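Local coordinates for protein alpha-glucosidase (Pseudoalteromonas sp. K8, PDB 5HQA) that hydrolyses alpha-glucosides as a calcium-containing member of glycoside hydrolase family 97 that is activated by chloride, at residues A142-A147 with T170-K175; E154-T159 with P472-M477; P509-A514 with A649-T654; V564-V569 with V590-A595. All blocks are in the same frame, centred on the assembly; numbering follows the deposited sequence.

Contacts 2 and 3 join the catalytic region to the N- and C-terminal parts; contacts 1 and 4 lie within those parts, beside the junctions. Contact 1 belongs to the nine-stranded antiparallel sheet of the N-terminal domain. Contact 2, about 10 Å away between centres, ties the edge of that sheet to helix 474-478, its segments alternating with those of contact 1 along the chain. Contact 4 holds a magnesium ion at the end of two C-terminal strands, about 11 Å from contact 2 between centres. It is nested in the loop closed by contact 3, about 10 Å off between centres, where helix 513-522 meets strand 653-660. The catalytic part is thus joined to both terminal sheets, through separate contacts.

Contact 1: A142-A147 with T170-K175; sequences AWWIPA and TPFTFK
The six-membered ring of Trp143 meets the methylenes of Lys175 obliquely, with CH2 3.6 Å from Lys175 CG and CZ3 3.7 Å from Phe174 CA. With chi1 at -52°, CG of Trp143 sits beside its own backbone N, and this turns the ring back across the neighbouring strand. On the other face of the sheet, Phe172 swings its CG away from the backbone N (chi1 174°), which presents its ring edge to Trp144: CE1 stands 3.7 Å from Trp144 CB and also reaches Ala142 CB. Ala142 CB meets Phe174 CB at 3.8 Å. The two strands, 141-144 and 172-175, are antiparallel neighbours in the nine-stranded sheet of the N-terminal domain, whose fold resembles that of galactose mutarotase. Trp143 N donates an almost straight bond to Thr173 O (3.1 Å, 178°). Beyond it the strands part, and a water donates to Trp143 O (2.6 Å) and Pro171 O while accepting from Thr173 N. With an alanine at Trp143, the Lys175 methylenes and Val564 of the C-terminal domain would probably lose their shared packing surface, opening a gap between them. Thr173 OG1 bonds with Ser183 OG and Phe480 O, and Trp144 NE1 with Thr160 OG1.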
loop_
_atom_site.group_PDB
_atom_site.type_symbol
_atom_site.label_atom_id
_atom_site.label_comp_id
_atom_site.label_asym_id
_atom_site.label_seq_id
_atom_site.Cartn_x
_atom_site.Cartn_y
_atom_site.Cartn_z
ATOM N N ALA A 142 20.164 2.780 2.722
ATOM C CA ALA A 142 18.724 2.989 2.808
ATOM C C ALA A 142 18.117 3.233 1.427
ATOM O O ALA A 142 18.764 3.784 0.529
ATOM C CB ALA A 142 18.392 4.174 3.730
ATOM N N TRP A 143 16.851 2.831 1.276
ATOM C CA TRP A 143 16.075 3.060 0.060
ATOM C C TRP A 143 14.795 3.772 0.473
ATOM O O TRP A 143 13.938 3.163 1.119
ATOM C CB TRP A 143 15.759 1.740 -0.641
ATOM C CG TRP A 143 16.967 0.878 -0.893
ATOM C CD1 TRP A 143 17.801 0.938 -1.967
ATOM C CD2 TRP A 143 17.463 -0.187 -0.060
ATOM N NE1 TRP A 143 18.781 -0.023 -1.860
ATOM C CE2 TRP A 143 18.592 -0.729 -0.700
ATOM C CE3 TRP A 143 17.046 -0.743 1.156
ATOM C CZ2 TRP A 143 19.319 -1.793 -0.163
ATOM C CZ3 TRP A 143 17.764 -1.801 1.684
ATOM C CH2 TRP A 143 18.888 -2.313 1.024
ATOM N N TRP A 144 14.646 5.049 0.113
ATOM C CA TRP A 144 13.654 5.866 0.810
ATOM C C TRP A 144 13.074 6.952 -0.092
ATOM O O TRP A 144 13.664 7.327 -1.112
ATOM C CB TRP A 144 14.282 6.510 2.056
ATOM C CG TRP A 144 15.521 7.314 1.744
ATOM C CD1 TRP A 144 16.808 6.848 1.664
ATOM C CD2 TRP A 144 15.590 8.724 1.481
ATOM N NE1 TRP A 144 17.670 7.882 1.372
ATOM C CE2 TRP A 144 16.949 9.043 1.257
ATOM C CE3 TRP A 144 14.634 9.746 1.412
ATOM C CZ2 TRP A 144 17.377 10.344 0.971
ATOM C CZ3 TRP A 144 15.058 11.040 1.129
ATOM C CH2 TRP A 144 16.417 11.329 0.913
ATOM N N ILE A 145 11.908 7.466 0.311
ATOM C CA ILE A 145 11.335 8.661 -0.312
ATOM C C ILE A 145 11.238 9.775 0.724
ATOM O O ILE A 145 11.036 9.511 1.921
ATOM C CB ILE A 145 9.958 8.393 -0.949
ATOM C CG1 ILE A 145 8.972 7.793 0.071
ATOM C CG2 ILE A 145 10.103 7.531 -2.217
ATOM C CD1 ILE A 145 7.499 8.090 -0.252
ATOM N N PRO A 146 11.371 11.028 0.309
ATOM C CA PRO A 146 11.310 12.131 1.270
ATOM C C PRO A 146 9.895 12.339 1.772
ATOM O O PRO A 146 8.913 12.106 1.059
ATOM C CB PRO A 146 11.780 13.336 0.447
ATOM C CG PRO A 146 11.293 12.991 -0.961
ATOM C CD PRO A 146 11.550 11.504 -1.079
ATOM N N ALA A 147 9.798 12.798 3.010
ATOM C CA ALA A 147 8.517 13.149 3.601
ATOM C C ALA A 147 8.324 14.660 3.580
ATOM O O ALA A 147 9.284 15.428 3.485
ATOM C CB ALA A 147 8.417 12.636 5.040
ATOM N N THR A 170 7.357 6.348 5.791
ATOM C CA THR A 170 7.445 4.915 6.046
ATOM C C THR A 170 6.477 4.183 5.116
ATOM O O THR A 170 5.498 4.778 4.661
ATOM C CB THR A 170 7.129 4.579 7.526
ATOM O OG1 THR A 170 5.711 4.628 7.754
ATOM C CG2 THR A 170 7.843 5.555 8.474
ATOM N N PRO A 171 6.720 2.890 4.827
ATOM C CA PRO A 171 7.777 1.984 5.310
ATOM C C PRO A 171 9.161 2.468 4.911
ATOM O O PRO A 171 9.410 2.795 3.741
ATOM C CB PRO A 171 7.445 0.652 4.622
ATOM C CG PRO A 171 5.988 0.756 4.303
ATOM C CD PRO A 171 5.783 2.188 3.933
ATOM N N PHE A 172 10.043 2.550 5.893
ATOM C CA PHE A 172 11.400 3.050 5.706
ATOM C C PHE A 172 12.329 1.853 5.842
ATOM O O PHE A 172 12.490 1.316 6.945
ATOM C CB PHE A 172 11.714 4.128 6.739
ATOM C CG PHE A 172 13.137 4.603 6.706
ATOM C CD1 PHE A 172 13.703 5.059 5.519
ATOM C CD2 PHE A 172 13.901 4.631 7.867
ATOM C CE1 PHE A 172 15.020 5.522 5.492
ATOM C CE2 PHE A 172 15.219 5.090 7.846
ATOM C CZ PHE A 172 15.775 5.538 6.656
ATOM N N THR A 173 12.930 1.435 4.725
ATOM C CA THR A 173 13.668 0.179 4.630
ATOM C C THR A 173 15.153 0.433 4.417
ATOM O O THR A 173 15.542 1.273 3.600
ATOM C CB THR A 173 13.111 -0.662 3.479
ATOM O OG1 THR A 173 11.737 -0.955 3.752
ATOM C CG2 THR A 173 13.892 -1.966 3.316
ATOM N N PHE A 174 15.986 -0.310 5.139
ATOM C CA PHE A 174 17.426 -0.173 4.991
ATOM C C PHE A 174 18.082 -1.493 5.378
ATOM O O PHE A 174 17.432 -2.408 5.891
ATOM C CB PHE A 174 17.950 1.005 5.833
ATOM C CG PHE A 174 17.633 0.885 7.307
ATOM C CD1 PHE A 174 16.428 1.366 7.814
ATOM C CD2 PHE A 174 18.539 0.297 8.177
ATOM C CE1 PHE A 174 16.141 1.256 9.170
ATOM C CE2 PHE A 174 18.256 0.181 9.526
ATOM C CZ PHE A 174 17.062 0.660 10.019
ATOM N N LYS A 175 19.381 -1.605 5.105
ATOM C CA LYS A 175 20.144 -2.762 5.553
ATOM C C LYS A 175 21.412 -2.279 6.238
ATOM O O LYS A 175 21.959 -1.229 5.893
ATOM C CB LYS A 175 20.504 -3.715 4.401
ATOM C CG LYS A 175 21.446 -3.127 3.382
ATOM C CD LYS A 175 21.911 -4.189 2.384
ATOM C CE LYS A 175 22.858 -3.578 1.359
ATOM N NZ LYS A 175 23.312 -4.572 0.342
HETATM O O HOH W 1 11.730 3.027 2.468
#

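Contact 2: E154-T159 with P472-M477; sequences EYVYNT and PEHISM. With CA (calcium ion), chain C; AC1 (4,6-dideoxy-4-{[(1S,4R,5S,6S)-4,5,6-trihydroxy-3-(hydroxymethyl)cyclohex-2-en-1-yl]amino}-alpha-D-glucopyranose), chain B.
Tyr157 and Met477 make the apolar part of the contact, their side chains passing one another head to tail, with Tyr157 CB 3.9 Å from Met477 CG. A bend at chi2 (-69°) carries the methionine tip on to Thr159, whose OG1 is 3.2 Å from Met477 CE. The polar part runs through water. One water accepts from Tyr157 N and bonds to His474 ND1 (2.8 Å), lying near the plane of the imidazole; NE2 of that ring is bonded to Arg458 O. Two further waters donate to both Tyr157 O and Glu473 OE2, and one of these also accepts from Thr159 OG1. A fourth donates to Thr159 OG1 and Glu473 OE1, so both carboxylate oxygens take part. Metal and ligand bonds come at the other end of 154-159: Glu154 OE1 binds calcium at 2.4 Å beside Glu437, Glu455 and Glu461, while its OE2 accepts from O2 of the acarbose unit AC1 (3.2 Å) and pairs with Arg152. The loop runs from this calcium and glycan pocket into edge strand 158-161, beside strand 141-144. Helix 474-478 rests mainly against this loop and touches the strand at Thr159; its Ile475 packs on helix 513-522 and its Ser476 backbone bonds to Gly565.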
loop_
_atom_site.group_PDB
_atom_site.type_symbol
_atom_site.label_atom_id
_atom_site.label_comp_id
_atom_site.label_asym_id
_atom_site.label_seq_id
_atom_site.Cartn_x
_atom_site.Cartn_y
_atom_site.Cartn_z
ATOM N N GLU A 154 4.316 10.246 -3.736
ATOM C CA GLU A 154 4.580 9.926 -5.140
ATOM C C GLU A 154 5.969 10.429 -5.541
ATOM O O GLU A 154 6.139 11.427 -6.247
ATOM C CB GLU A 154 3.476 10.495 -6.028
ATOM C CG GLU A 154 2.151 9.729 -5.879
ATOM C CD GLU A 154 0.998 10.345 -6.676
ATOM O OE1 GLU A 154 -0.019 9.648 -6.894
ATOM O OE2 GLU A 154 1.107 11.525 -7.074
ATOM N N TYR A 155 6.981 9.693 -5.074
ATOM C CA TYR A 155 8.381 9.947 -5.392
ATOM C C TYR A 155 9.050 8.644 -5.798
ATOM O O TYR A 155 8.656 7.568 -5.340
ATOM C CB TYR A 155 9.137 10.521 -4.184
ATOM C CG TYR A 155 8.772 11.946 -3.879
ATOM C CD1 TYR A 155 9.441 12.992 -4.503
ATOM C CD2 TYR A 155 7.752 12.253 -2.978
ATOM C CE1 TYR A 155 9.113 14.318 -4.234
ATOM C CE2 TYR A 155 7.414 13.572 -2.706
ATOM C CZ TYR A 155 8.101 14.601 -3.340
ATOM O OH TYR A 155 7.789 15.917 -3.086
ATOM N N VAL A 156 10.081 8.733 -6.635
ATOM C CA VAL A 156 10.918 7.553 -6.843
ATOM C C VAL A 156 11.856 7.404 -5.650
ATOM O O VAL A 156 12.183 8.378 -4.962
ATOM C CB VAL A 156 11.694 7.629 -8.176
ATOM C CG1 VAL A 156 10.724 7.759 -9.353
ATOM C CG2 VAL A 156 12.702 8.777 -8.159
ATOM N N TYR A 157 12.280 6.169 -5.385
ATOM C CA TYR A 157 13.089 5.881 -4.209
ATOM C C TYR A 157 14.545 6.273 -4.423
ATOM O O TYR A 157 15.108 6.084 -5.510
ATOM C CB TYR A 157 12.965 4.393 -3.839
ATOM C CG TYR A 157 11.669 4.176 -3.099
ATOM C CD1 TYR A 157 10.464 4.078 -3.794
ATOM C CD2 TYR A 157 11.633 4.172 -1.705
ATOM C CE1 TYR A 157 9.259 3.946 -3.124
ATOM C CE2 TYR A 157 10.437 4.043 -1.022
ATOM C CZ TYR A 157 9.253 3.925 -1.738
ATOM O OH TYR A 157 8.064 3.803 -1.068
ATOM N N ASN A 158 15.144 6.840 -3.373
ATOM C CA ASN A 158 16.564 7.161 -3.346
ATOM C C ASN A 158 17.343 6.000 -2.749
ATOM O O ASN A 158 16.881 5.363 -1.805
ATOM C CB ASN A 158 16.819 8.407 -2.499
ATOM C CG ASN A 158 16.005 9.592 -2.956
ATOM O OD1 ASN A 158 15.291 10.213 -2.164
ATOM N ND2 ASN A 158 16.105 9.915 -4.232
ATOM N N THR A 159 18.539 5.751 -3.286
ATOM C CA THR A 159 19.471 4.763 -2.744
ATOM C C THR A 159 20.653 5.537 -2.178
ATOM O O THR A 159 21.439 6.108 -2.941
ATOM C CB THR A 159 19.941 3.788 -3.824
ATOM O OG1 THR A 159 18.811 3.165 -4.449
ATOM C CG2 THR A 159 20.865 2.713 -3.218
ATOM N N PRO A 472 13.570 1.891 -14.484
ATOM C CA PRO A 472 13.528 0.420 -14.450
ATOM C C PRO A 472 13.541 -0.183 -13.053
ATOM O O PRO A 472 12.889 -1.213 -12.835
ATOM C CB PRO A 472 14.782 0.043 -15.241
ATOM C CG PRO A 472 14.869 1.145 -16.266
ATOM C CD PRO A 472 14.463 2.397 -15.544
ATOM N N GLU A 473 14.243 0.423 -12.092
ATOM C CA GLU A 473 14.337 -0.164 -10.751
ATOM C C GLU A 473 13.080 0.041 -9.903
ATOM O O GLU A 473 13.008 -0.485 -8.782
ATOM C CB GLU A 473 15.543 0.423 -10.006
ATOM C CG GLU A 473 15.328 1.875 -9.593
ATOM C CD GLU A 473 16.536 2.480 -8.890
ATOM O OE1 GLU A 473 17.586 1.800 -8.775
ATOM O OE2 GLU A 473 16.429 3.648 -8.459
ATOM N N HIS A 474 12.092 0.785 -10.405
ATOM C CA HIS A 474 10.996 1.241 -9.549
ATOM C C HIS A 474 10.232 0.073 -8.916
ATOM O O HIS A 474 9.953 0.087 -7.709
ATOM C CB HIS A 474 10.048 2.133 -10.353
ATOM C CG HIS A 474 8.999 2.800 -9.518
ATOM N ND1 HIS A 474 9.307 3.609 -8.439
ATOM C CD2 HIS A 474 7.648 2.770 -9.597
ATOM C CE1 HIS A 474 8.186 4.048 -7.891
ATOM N NE2 HIS A 474 7.166 3.558 -8.578
ATOM N N ILE A 475 9.853 -0.938 -9.711
ATOM C CA ILE A 475 9.073 -2.039 -9.141
ATOM C C ILE A 475 9.871 -2.747 -8.049
ATOM O O ILE A 475 9.336 -3.069 -6.978
ATOM C CB ILE A 475 8.622 -3.033 -10.231
ATOM C CG1 ILE A 475 7.860 -2.311 -11.354
ATOM C CG2 ILE A 475 7.772 -4.144 -9.601
ATOM C CD1 ILE A 475 6.655 -1.509 -10.868
ATOM N N SER A 476 11.158 -3.005 -8.298
ATOM C CA SER A 476 11.958 -3.701 -7.299
ATOM C C SER A 476 12.253 -2.824 -6.088
ATOM O O SER A 476 12.705 -3.347 -5.065
ATOM C CB SER A 476 13.255 -4.213 -7.929
ATOM O OG SER A 476 14.088 -3.129 -8.308
ATOM N N MET A 477 12.021 -1.511 -6.182
ATOM C CA MET A 477 12.005 -0.667 -4.989
ATOM C C MET A 477 10.678 -0.800 -4.248
ATOM O O MET A 477 10.656 -1.053 -3.038
ATOM C CB MET A 477 12.241 0.796 -5.369
ATOM C CG MET A 477 13.628 1.088 -5.892
ATOM S SD MET A 477 14.870 0.925 -4.584
ATOM C CE MET A 477 16.331 1.489 -5.482
HETATM CA CA CA C . -2.080 9.734 -8.190
HETATM C C1 AC1 B . -1.051 15.083 -10.177
HETATM O O2 AC1 B . 0.234 14.321 -8.305
HETATM C C2 AC1 B . -1.042 14.181 -8.951
HETATM C C4A AC1 B . -6.587 9.734 -11.611
HETATM C C3 AC1 B . -1.324 12.747 -9.314
HETATM O O3 AC1 B . -1.236 11.910 -8.147
HETATM C C4 AC1 B . -2.672 12.643 -9.976
HETATM N N4A AC1 B . -3.164 11.235 -10.108
HETATM C C5 AC1 B . -2.384 13.285 -11.324
HETATM O O5 AC1 B . -2.182 14.742 -11.102
HETATM C C6 AC1 B . -3.456 13.101 -12.352
HETATM C C1B AC1 B . -4.580 11.013 -9.642
HETATM C C2B AC1 B . -4.971 9.395 -9.761
HETATM O O2B AC1 B . -3.927 8.653 -9.132
HETATM C C3B AC1 B . -5.210 9.023 -11.095
HETATM O O3B AC1 B . -5.371 7.593 -11.267
HETATM O O4 AC1 B . -6.779 9.483 -12.989
HETATM C C5B AC1 B . -6.609 11.159 -11.375
HETATM C C7B AC1 B . -5.558 11.802 -10.312
HETATM C C6B AC1 B . -7.937 11.891 -11.631
HETATM O O6B AC1 B . -8.810 11.560 -10.597
HETATM O O HOH W 2 11.833 4.005 -7.240
HETATM O O HOH W 3 14.363 5.265 -8.073
HETATM O O HOH W 4 17.510 4.828 -6.238
HETATM O O HOH W 5 19.530 1.797 -6.734
#

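Contact 3: P509-A514 with A649-T654; sequences PQTTLA and ATSGGT
Ser651 grips the chain before the helix at two points. Its OG donates to Gln510 O (2.6 Å), in the carbonyl plane and on a lone pair; chi1 of -158° puts the hydroxyl on the far side from its own N and facing that carbonyl. Its carbonyl O accepts from Thr512 N (3.0 Å, 156°) and also lies 3.3 Å from Thr511 CA in a CA-H...O contact. Next along, Thr512 straddles the 650-652 backbone: its OG1 comes within 3.2 Å of Gly652 CA, while its methyl CG2 touches Thr650 O and Ala649 CB. Ala514 CB meets Gly653 O at 3.2 Å. A side chain on Gly652 would run into Ala649 N. Outside this shell, Thr512 is the N-cap residue, its OG1 accepting from Lys515 N and also bonding to Asp618 OD2. The other oxygen of Asp618 accepts from Ala649 N and Gly653 N, tying the turn and the cap to one carboxylate. Lys515 NZ bonds to Ser651 OG, and Thr511 OG1 donates to Thr512 O and pairs with Gln516 NE2. The N-terminus of helix 513-522, from the catalytic region, thereby abuts the start of strand 653-660, which lies between strands 585-591 and 611-618 in the C-terminal sheet.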
loop_
_atom_site.group_PDB
_atom_site.type_symbol
_atom_site.label_atom_id
_atom_site.label_comp_id
_atom_site.label_asym_id
_atom_site.label_seq_id
_atom_site.Cartn_x
_atom_site.Cartn_y
_atom_site.Cartn_z
ATOM N N PRO A 509 6.231 3.466 -19.955
ATOM C CA PRO A 509 6.780 2.473 -19.017
ATOM C C PRO A 509 8.129 2.014 -19.538
ATOM O O PRO A 509 8.260 1.597 -20.692
ATOM C CB PRO A 509 5.739 1.343 -19.019
ATOM C CG PRO A 509 4.466 1.994 -19.537
ATOM C CD PRO A 509 4.953 3.016 -20.539
ATOM N N GLN A 510 9.148 2.147 -18.697
ATOM C CA GLN A 510 10.502 1.763 -19.087
ATOM C C GLN A 510 10.731 0.296 -18.726
ATOM O O GLN A 510 11.526 -0.055 -17.855
ATOM C CB GLN A 510 11.515 2.692 -18.431
ATOM C CG GLN A 510 11.338 4.124 -18.917
ATOM C CD GLN A 510 12.469 5.036 -18.497
ATOM O OE1 GLN A 510 13.033 4.890 -17.405
ATOM N NE2 GLN A 510 12.817 5.982 -19.368
ATOM N N THR A 511 9.951 -0.559 -19.390
ATOM C CA THR A 511 9.913 -1.991 -19.111
ATOM C C THR A 511 9.705 -2.740 -20.420
ATOM O O THR A 511 9.390 -2.149 -21.457
ATOM C CB THR A 511 8.785 -2.386 -18.136
ATOM O OG1 THR A 511 7.549 -2.512 -18.851
ATOM C CG2 THR A 511 8.613 -1.368 -17.003
ATOM N N THR A 512 9.880 -4.059 -20.359
ATOM C CA THR A 512 9.463 -4.937 -21.440
ATOM C C THR A 512 7.993 -5.308 -21.263
ATOM O O THR A 512 7.369 -5.031 -20.238
ATOM C CB THR A 512 10.308 -6.215 -21.484
ATOM O OG1 THR A 512 10.045 -6.994 -20.310
ATOM C CG2 THR A 512 11.797 -5.892 -21.569
ATOM N N LEU A 513 7.450 -5.965 -22.291
ATOM C CA LEU A 513 6.069 -6.430 -22.242
ATOM C C LEU A 513 5.883 -7.499 -21.174
ATOM O O LEU A 513 4.905 -7.472 -20.421
ATOM C CB LEU A 513 5.667 -6.968 -23.618
ATOM C CG LEU A 513 4.262 -7.533 -23.794
ATOM C CD1 LEU A 513 3.217 -6.475 -23.501
ATOM C CD2 LEU A 513 4.120 -8.045 -25.228
ATOM N N ALA A 514 6.809 -8.458 -21.098
ATOM C CA ALA A 514 6.678 -9.509 -20.097
ATOM C C ALA A 514 6.713 -8.941 -18.681
ATOM O O ALA A 514 6.050 -9.470 -17.785
ATOM C CB ALA A 514 7.774 -10.558 -20.293
ATOM N N ALA A 649 15.217 -9.844 -19.172
ATOM C CA ALA A 649 15.866 -8.817 -19.973
ATOM C C ALA A 649 16.060 -7.554 -19.133
ATOM O O ALA A 649 15.593 -7.462 -17.993
ATOM C CB ALA A 649 15.037 -8.506 -21.219
ATOM N N THR A 650 16.761 -6.567 -19.697
ATOM C CA THR A 650 16.833 -5.270 -19.030
ATOM C C THR A 650 15.424 -4.734 -18.802
ATOM O O THR A 650 14.605 -4.695 -19.726
ATOM C CB THR A 650 17.659 -4.279 -19.846
ATOM O OG1 THR A 650 17.121 -4.177 -21.174
ATOM C CG2 THR A 650 19.123 -4.733 -19.908
ATOM N N SER A 651 15.143 -4.356 -17.555
ATOM C CA SER A 651 13.798 -4.006 -17.091
ATOM C C SER A 651 12.759 -4.999 -17.608
ATOM O O SER A 651 11.679 -4.636 -18.086
ATOM C CB SER A 651 13.433 -2.573 -17.469
ATOM O OG SER A 651 12.393 -2.113 -16.611
ATOM N N GLY A 652 13.101 -6.282 -17.504
ATOM C CA GLY A 652 12.248 -7.352 -17.957
ATOM C C GLY A 652 11.575 -8.101 -16.819
ATOM O O GLY A 652 11.623 -7.715 -15.646
ATOM N N GLY A 653 10.937 -9.205 -17.188
ATOM C CA GLY A 653 10.168 -9.967 -16.223
ATOM C C GLY A 653 9.688 -11.265 -16.832
ATOM O O GLY A 653 9.848 -11.515 -18.030
ATOM N N THR A 654 9.108 -12.099 -15.975
ATOM C CA THR A 654 8.505 -13.359 -16.388
ATOM C C THR A 654 7.241 -13.565 -15.574
ATOM O O THR A 654 7.218 -13.281 -14.372
ATOM C CB THR A 654 9.456 -14.554 -16.192
ATOM O OG1 THR A 654 10.527 -14.462 -17.135
ATOM C CG2 THR A 654 8.742 -15.875 -16.442
#

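Contact 4: V564-V569 with V590-A595. With MG (magnesium ion), chain F.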
loop_
_atom_site.group_PDB
_atom_site.type_symbol
_atom_site.label_atom_id
_atom_site.label_comp_id
_atom_site.label_asym_id
_atom_site.label_seq_id
_atom_site.Cartn_x
_atom_site.Cartn_y
_atom_site.Cartn_z
ATOM N N VAL A 564 16.611 -5.517 -2.671
ATOM C CA VAL A 564 15.934 -4.231 -2.794
ATOM C C VAL A 564 16.525 -3.443 -3.953
ATOM O O VAL A 564 17.747 -3.262 -4.046
ATOM C CB VAL A 564 16.032 -3.430 -1.488
ATOM C CG1 VAL A 564 15.215 -2.130 -1.624
ATOM C CG2 VAL A 564 15.576 -4.271 -0.300
ATOM N N GLY A 565 15.657 -2.954 -4.837
ATOM C CA GLY A 565 16.117 -2.150 -5.953
ATOM C C GLY A 565 16.798 -2.926 -7.057
ATOM O O GLY A 565 17.355 -2.311 -7.973
ATOM N N ASP A 566 16.783 -4.260 -6.992
ATOM C CA ASP A 566 17.376 -5.106 -8.020
ATOM C C ASP A 566 16.381 -6.086 -8.618
ATOM O O ASP A 566 16.214 -6.107 -9.842
ATOM C CB ASP A 566 18.588 -5.870 -7.461
ATOM C CG ASP A 566 19.778 -4.967 -7.196
ATOM O OD1 ASP A 566 19.774 -3.800 -7.671
ATOM O OD2 ASP A 566 20.724 -5.427 -6.516
ATOM N N PHE A 567 15.711 -6.905 -7.805
ATOM C CA PHE A 567 14.758 -7.860 -8.373
ATOM C C PHE A 567 13.891 -8.443 -7.272
ATOM O O PHE A 567 14.210 -8.336 -6.085
ATOM C CB PHE A 567 15.464 -8.998 -9.130
ATOM C CG PHE A 567 16.138 -10.014 -8.239
ATOM C CD1 PHE A 567 17.371 -9.738 -7.647
ATOM C CD2 PHE A 567 15.555 -11.263 -8.018
ATOM C CE1 PHE A 567 18.009 -10.685 -6.835
ATOM C CE2 PHE A 567 16.180 -12.214 -7.212
ATOM C CZ PHE A 567 17.409 -11.925 -6.616
ATOM N N ILE A 568 12.794 -9.081 -7.685
ATOM C CA ILE A 568 11.954 -9.845 -6.766
ATOM C C ILE A 568 11.258 -10.947 -7.556
ATOM O O ILE A 568 10.920 -10.772 -8.732
ATOM C CB ILE A 568 10.927 -8.955 -6.015
ATOM C CG1 ILE A 568 10.063 -9.822 -5.085
ATOM C CG2 ILE A 568 10.066 -8.183 -6.996
ATOM C CD1 ILE A 568 9.808 -9.262 -3.740
ATOM N N VAL A 569 11.063 -12.097 -6.901
ATOM C CA VAL A 569 10.337 -13.242 -7.445
ATOM C C VAL A 569 9.255 -13.629 -6.448
ATOM O O VAL A 569 9.559 -13.927 -5.285
ATOM C CB VAL A 569 11.259 -14.443 -7.707
ATOM C CG1 VAL A 569 10.467 -15.580 -8.363
ATOM C CG2 VAL A 569 12.444 -14.031 -8.569
ATOM N N VAL A 590 10.470 -9.686 -11.643
ATOM C CA VAL A 590 10.907 -8.496 -12.368
ATOM C C VAL A 590 12.330 -8.158 -11.950
ATOM O O VAL A 590 12.792 -8.525 -10.867
ATOM C CB VAL A 590 9.995 -7.263 -12.150
ATOM C CG1 VAL A 590 8.563 -7.549 -12.625
ATOM C CG2 VAL A 590 10.028 -6.819 -10.697
ATOM N N THR A 591 13.024 -7.445 -12.831
ATOM C CA THR A 591 14.349 -6.939 -12.525
ATOM C C THR A 591 14.357 -5.418 -12.674
ATOM O O THR A 591 13.346 -4.795 -13.013
ATOM C CB THR A 591 15.397 -7.593 -13.426
ATOM O OG1 THR A 591 16.707 -7.157 -13.034
ATOM C CG2 THR A 591 15.136 -7.221 -14.897
ATOM N N ASP A 592 15.520 -4.829 -12.409
ATOM C CA ASP A 592 15.731 -3.389 -12.539
ATOM C C ASP A 592 16.326 -3.077 -13.910
ATOM O O ASP A 592 15.965 -3.717 -14.901
ATOM C CB ASP A 592 16.638 -2.884 -11.407
ATOM C CG ASP A 592 17.991 -3.614 -11.359
ATOM O OD1 ASP A 592 18.243 -4.453 -12.250
ATOM O OD2 ASP A 592 18.806 -3.339 -10.441
ATOM N N GLU A 593 17.260 -2.122 -13.987
ATOM C CA GLU A 593 17.832 -1.782 -15.288
ATOM C C GLU A 593 18.751 -2.873 -15.836
ATOM O O GLU A 593 19.112 -2.817 -17.021
ATOM C CB GLU A 593 18.594 -0.451 -15.203
ATOM C CG GLU A 593 19.941 -0.531 -14.460
ATOM C CD GLU A 593 19.793 -0.614 -12.936
ATOM O OE1 GLU A 593 18.683 -0.361 -12.410
ATOM O OE2 GLU A 593 20.798 -0.938 -12.262
ATOM N N GLN A 594 19.128 -3.861 -15.025
ATOM C CA GLN A 594 20.062 -4.899 -15.444
ATOM C C GLN A 594 19.318 -6.161 -15.864
ATOM O O GLN A 594 18.352 -6.571 -15.211
ATOM C CB GLN A 594 21.034 -5.246 -14.313
ATOM C CG GLN A 594 21.976 -4.122 -13.909
ATOM C CD GLN A 594 23.063 -4.606 -12.963
ATOM O OE1 GLN A 594 23.192 -5.806 -12.702
ATOM N NE2 GLN A 594 23.852 -3.671 -12.442
ATOM N N ALA A 595 19.787 -6.789 -16.945
ATOM C CA ALA A 595 19.376 -8.161 -17.231
ATOM C C ALA A 595 19.895 -9.075 -16.126
ATOM O O ALA A 595 21.014 -8.902 -15.636
ATOM C CB ALA A 595 19.911 -8.609 -18.591
HETATM MG MG MG F . 19.211 -2.140 -8.778
HETATM O O HOH W 6 18.758 -0.388 -9.697
HETATM O O HOH W 7 21.106 -1.991 -9.643
HETATM O O HOH W 8 19.843 -1.016 -7.148
#
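Asp566 and Asp592 run alongside each other with their carboxylate planes 66° apart, and one oxygen of each binds the same magnesium ion. Asp566 OD1 and Asp592 OD2, 3.0 Å from each other, each bind the metal at 2.1 Å, and Gly565 O joins them at 2.0 Å. These three oxygens occupy one face of an octahedron; three waters fill the opposite face. Two of the waters donate to Glu593, one to OE1 and one to OE2, making this residue a second-shell partner. Asp592 has its CG between the backbone N and the carbonyl carbon (chi1 57°), directed at segment 564-569. Its other oxygen, OD1, is met from above the carboxylate plane by Gln594 N at 3.0 Å, closing an Asx turn, and is salt-bridged to Arg596, which would help balance the negative charge. Thr591 OG1 donates to Gln594 O (2.8 Å) and spans the same 591-594 bend. A valine in place of Thr591 would probably leave Gln594 O without this donor and the bend behind Asp592 less firmly set. Away from the metal, Ile568 and Val590 also lie alongside each other, CG2 to CG2 at 3.9 Å, on a sheet face that packs on helix 513-522. Reciprocal backbone bonds between Ile568 and Val590 make them an antiparallel hydrogen-bonded pair. A classic bulge, Asp566 and Phe567 both facing Ala563 of strand 554-563, lies beside the open end of the beta hairpin 567-574/585-591, and at that end sits the octahedral magnesium site of the C-terminal domain.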